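Local coordinates for protein designed CISK-PX domain (Synthetic construct, PDB 4OXW) that probably binds a phosphoinositide headgroup of membranes, as PX domains such as that of CISK do, in a computationally designed version, at residues Tyr28-Lys33 with Ser46-Leu51. Residues are numbered along the deposited sequence; the frame is centred on the assembly and turned at random.
Sequences YKIKVK and SDFYWL. With SO4 (sulfate ion), chain B.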
ATOM      1  N   TYR A  28      -7.095   1.171   0.356  1.00 18.42           N
ATOM      2  CA  TYR A  28      -6.743  -0.216   0.101  1.00 16.58           C
ATOM      3  C   TYR A  28      -6.637  -0.884   1.450  1.00 17.71           C
ATOM      4  O   TYR A  28      -5.993  -0.346   2.340  1.00 17.50           O
ATOM      5  CB  TYR A  28      -5.400  -0.338  -0.707  1.00 15.07           C
ATOM      6  CG  TYR A  28      -5.565   0.304  -2.082  1.00 15.44           C
ATOM      7  CD1 TYR A  28      -6.059  -0.425  -3.155  1.00 15.98           C
ATOM      8  CD2 TYR A  28      -5.334   1.647  -2.271  1.00 15.99           C
ATOM      9  CE1 TYR A  28      -6.305   0.153  -4.386  1.00 17.23           C
ATOM     10  CE2 TYR A  28      -5.561   2.253  -3.506  1.00 17.83           C
ATOM     11  CZ  TYR A  28      -6.098   1.502  -4.568  1.00 17.61           C
ATOM     12  OH  TYR A  28      -6.364   2.060  -5.836  1.00 19.41           O
ATOM     13  N   LYS A  29      -7.328  -2.009   1.611  1.00 19.48           N
ATOM     14  CA  LYS A  29      -7.299  -2.758   2.852  1.00 20.62           C
ATOM     15  C   LYS A  29      -6.115  -3.724   2.831  1.00 19.31           C
ATOM     16  O   LYS A  29      -6.095  -4.668   2.047  1.00 21.29           O
ATOM     17  CB  LYS A  29      -8.618  -3.529   3.001  1.00 22.75           C
ATOM     18  CG  LYS A  29      -8.637  -4.401   4.223  1.00 23.49           C
ATOM     19  CD  LYS A  29      -9.932  -5.182   4.348  1.00 31.59           C
ATOM     20  CE  LYS A  29      -9.971  -5.876   5.709  1.00 39.65           C
ATOM     21  NZ  LYS A  29     -11.190  -6.743   5.857  1.00 48.92           N
ATOM     22  N   ILE A  30      -5.105  -3.460   3.660  1.00 19.73           N
ATOM     23  CA  ILE A  30      -3.946  -4.341   3.764  1.00 18.09           C
ATOM     24  C   ILE A  30      -4.166  -5.305   4.964  1.00 17.98           C
ATOM     25  O   ILE A  30      -4.306  -4.855   6.114  1.00 21.76           O
ATOM     26  CB  ILE A  30      -2.643  -3.581   3.973  1.00 18.23           C
ATOM     27  CG1 ILE A  30      -2.516  -2.395   2.979  1.00 20.16           C
ATOM     28  CG2 ILE A  30      -1.448  -4.546   3.896  1.00 19.99           C
ATOM     29  CD1 ILE A  30      -1.324  -1.507   3.251  1.00 21.43           C
ATOM     30  N   LYS A  31      -4.213  -6.593   4.672  1.00 19.91           N
ATOM     31  CA  LYS A  31      -4.299  -7.653   5.701  1.00 20.31           C
ATOM     32  C   LYS A  31      -2.870  -8.068   6.055  1.00 22.11           C
ATOM     33  O   LYS A  31      -2.048  -8.324   5.168  1.00 21.70           O
ATOM     34  CB  LYS A  31      -5.107  -8.863   5.185  1.00 26.30           C
ATOM     35  CG  LYS A  31      -6.611  -8.600   5.151  1.00 36.39           C
ATOM     36  CD  LYS A  31      -7.425  -9.801   4.672  1.00 46.96           C
ATOM     37  CE  LYS A  31      -6.916 -11.143   5.193  1.00 60.17           C
ATOM     38  NZ  LYS A  31      -7.817 -12.256   4.744  1.00 57.74           N
ATOM     39  N   VAL A  32      -2.557  -8.055   7.353  1.00 21.61           N
ATOM     40  CA  VAL A  32      -1.204  -8.262   7.835  1.00 19.80           C
ATOM     41  C   VAL A  32      -1.275  -9.451   8.796  1.00 23.13           C
ATOM     42  O   VAL A  32      -2.145  -9.495   9.637  1.00 24.58           O
ATOM     43  CB  VAL A  32      -0.659  -7.037   8.558  1.00 24.86           C
ATOM     44  CG1 VAL A  32       0.787  -7.264   9.006  1.00 23.52           C
ATOM     45  CG2 VAL A  32      -0.762  -5.791   7.694  1.00 24.24           C
ATOM     46  N   LYS A  33      -0.422 -10.453   8.576  1.00 26.50           N
ATOM     47  CA  LYS A  33      -0.326 -11.631   9.464  1.00 29.31           C
ATOM     48  C   LYS A  33       1.091 -11.793   9.978  1.00 31.23           C
ATOM     49  O   LYS A  33       2.077 -11.595   9.256  1.00 29.37           O
ATOM     50  CB  LYS A  33      -0.741 -12.867   8.678  1.00 28.51           C
ATOM     51  CG  LYS A  33      -2.197 -12.830   8.320  1.00 35.61           C
ATOM     52  CD  LYS A  33      -2.521 -13.690   7.121  1.00 47.90           C
ATOM     53  CE  LYS A  33      -2.639 -15.158   7.487  1.00 60.95           C
ATOM     54  NZ  LYS A  33      -3.528 -15.859   6.512  1.00 73.34           N
ATOM     55  N   SER A  46      -1.696   7.662  -1.983  1.00 17.65           N
ATOM     56  CA  SER A  46      -0.765   8.736  -1.558  1.00 21.47           C
ATOM     57  C   SER A  46       0.015   8.341  -0.324  1.00 19.75           C
ATOM     58  O   SER A  46       1.133   8.823  -0.130  1.00 21.18           O
ATOM     59  CB  SER A  46      -1.502  10.046  -1.317  1.00 24.60           C
ATOM     60  OG  SER A  46      -2.509   9.924  -0.345  1.00 26.94           O
ATOM     61  N   ASP A  47      -0.558   7.484   0.534  1.00 17.75           N
ATOM     62  CA  ASP A  47       0.220   6.936   1.673  1.00 16.78           C
ATOM     63  C   ASP A  47       1.370   6.049   1.183  1.00 17.18           C
ATOM     64  O   ASP A  47       2.525   6.142   1.665  1.00 17.97           O
ATOM     65  CB  ASP A  47      -0.631   6.177   2.641  1.00 18.10           C
ATOM     66  CG  ASP A  47      -1.763   7.009   3.238  1.00 20.96           C
ATOM     67  OD1 ASP A  47      -1.511   8.175   3.570  1.00 18.74           O
ATOM     68  OD2 ASP A  47      -2.827   6.417   3.473  1.00 20.84           O
ATOM     69  N   PHE A  48       1.081   5.154   0.258  1.00 16.29           N
ATOM     70  CA  PHE A  48       2.098   4.331  -0.372  1.00 17.16           C
ATOM     71  C   PHE A  48       3.160   5.165  -1.067  1.00 17.54           C
ATOM     72  O   PHE A  48       4.339   4.858  -0.996  1.00 19.30           O
ATOM     73  CB  PHE A  48       1.549   3.400  -1.437  1.00 16.54           C
ATOM     74  CG  PHE A  48       0.787   2.211  -0.932  1.00 16.51           C
ATOM     75  CD1 PHE A  48       1.428   0.971  -0.803  1.00 16.37           C
ATOM     76  CD2 PHE A  48      -0.569   2.274  -0.668  1.00 17.07           C
ATOM     77  CE1 PHE A  48       0.704  -0.140  -0.399  1.00 18.29           C
ATOM     78  CE2 PHE A  48      -1.296   1.155  -0.255  1.00 19.12           C
ATOM     79  CZ  PHE A  48      -0.648  -0.064  -0.134  1.00 19.04           C
ATOM     80  N   TYR A  49       2.750   6.253  -1.720  1.00 17.52           N
ATOM     81  CA  TYR A  49       3.679   7.112  -2.446  1.00 17.99           C
ATOM     82  C   TYR A  49       4.657   7.819  -1.487  1.00 19.30           C
ATOM     83  O   TYR A  49       5.855   7.855  -1.759  1.00 19.45           O
ATOM     84  CB  TYR A  49       2.880   8.137  -3.238  1.00 19.77           C
ATOM     85  CG  TYR A  49       3.718   8.994  -4.160  1.00 20.46           C
ATOM     86  CD1 TYR A  49       3.970   8.604  -5.467  1.00 26.76           C
ATOM     87  CD2 TYR A  49       4.204  10.199  -3.717  1.00 29.06           C
ATOM     88  CE1 TYR A  49       4.747   9.384  -6.302  1.00 33.83           C
ATOM     89  CE2 TYR A  49       4.956  10.995  -4.546  1.00 33.59           C
ATOM     90  CZ  TYR A  49       5.222  10.585  -5.825  1.00 37.12           C
ATOM     91  OH  TYR A  49       5.970  11.416  -6.629  1.00 42.60           O
ATOM     92  N   TRP A  50       4.138   8.335  -0.379  1.00 21.34           N
ATOM     93  CA  TRP A  50       4.967   8.950   0.657  1.00 23.54           C
ATOM     94  C   TRP A  50       5.948   7.918   1.246  1.00 18.57           C
ATOM     95  O   TRP A  50       7.155   8.219   1.356  1.00 21.27           O
ATOM     96  CB  TRP A  50       4.114   9.582   1.761  1.00 21.40           C
ATOM     97  CG  TRP A  50       4.895  10.534   2.659  1.00 25.15           C
ATOM     98  CD1 TRP A  50       5.099  11.870   2.461  1.00 28.52           C
ATOM     99  CD2 TRP A  50       5.561  10.199   3.867  1.00 24.59           C
ATOM    100  NE1 TRP A  50       5.874  12.387   3.485  1.00 25.86           N
ATOM    101  CE2 TRP A  50       6.156  11.388   4.371  1.00 26.33           C
ATOM    102  CE3 TRP A  50       5.725   9.016   4.575  1.00 25.22           C
ATOM    103  CZ2 TRP A  50       6.896  11.408   5.536  1.00 28.90           C
ATOM    104  CZ3 TRP A  50       6.438   9.040   5.741  1.00 31.28           C
ATOM    105  CH2 TRP A  50       7.027  10.232   6.211  1.00 30.73           C
ATOM    106  N   LEU A  51       5.449   6.722   1.593  1.00 17.95           N
ATOM    107  CA  LEU A  51       6.300   5.652   2.122  1.00 20.83           C
ATOM    108  C   LEU A  51       7.443   5.385   1.129  1.00 20.52           C
ATOM    109  O   LEU A  51       8.628   5.300   1.494  1.00 20.52           O
ATOM    110  CB  LEU A  51       5.488   4.373   2.316  1.00 18.98           C
ATOM    111  CG  LEU A  51       6.351   3.174   2.661  1.00 20.73           C
ATOM    112  CD1 LEU A  51       6.924   3.353   4.063  1.00 23.75           C
ATOM    113  CD2 LEU A  51       5.519   1.916   2.568  1.00 21.51           C
TER
HETATM  114  S   SO4 B 201      -5.135   9.211  -3.522  1.00 33.87           S
HETATM  115  O1  SO4 B 201      -5.752   8.152  -4.394  1.00 33.25           O
HETATM  116  O2  SO4 B 201      -6.334   9.976  -3.057  1.00 56.10           O
HETATM  117  O3  SO4 B 201      -4.212   8.789  -2.444  1.00 28.92           O
HETATM  118  O4  SO4 B 201      -4.265   9.992  -4.413  1.00 48.30           O
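Phe48 reaches from the helix to the strand and meets Ile30 and Tyr28 there. CA of Phe48 lies 10.0 Å from CA of Tyr28, and the Phe48 side chain reaches about halfway. CB of Phe48 meets nothing on residues 28-33. CG stands anti to the carbonyl carbon (chi1 -74°), which sends the ring toward the strand. CD1 and CD2 are still more than 4.5 Å from residues 28-33. CE1 and CE2 both come to 4.4 Å from CD1 of Ile30, and CE2 is as far from CB of Tyr28. CZ makes the closest contact, 3.7 Å from CD1 of Ile30. Both partners approach the ring obliquely. The Ile30 and Phe48 side chains point toward each other's segment. Ile30 has chi2 extended at 173°, which carries CD1 away from the strand backbone to CZ. No hydrogen bond joins the two segments, and the contact is small, apolar and buried.

Two residues earlier, Ser46 N donates a hydrogen bond of 2.8 Å to O3 of a sulfate, with an N-H...O angle of 151°. Ser46 OG lies 2.9 Å from the same O3. Arg44 NH2 also bonds the sulfate. The ion probably came from the crystallisation liquor. Its place beside the start of this helix is consistent with a phosphate-binding site of the PX fold.

The contact packs helix 45-58 against the middle strand of the three-stranded antiparallel sheet. Phe110 of helix 105-112 meets the Phe48 ring edge-to-face and also touches Ile30. Leu88 of helix 78-96 touches both Phe48 and Tyr28, while Ile12 and Phe15 of strand 9-18 pack on Tyr28.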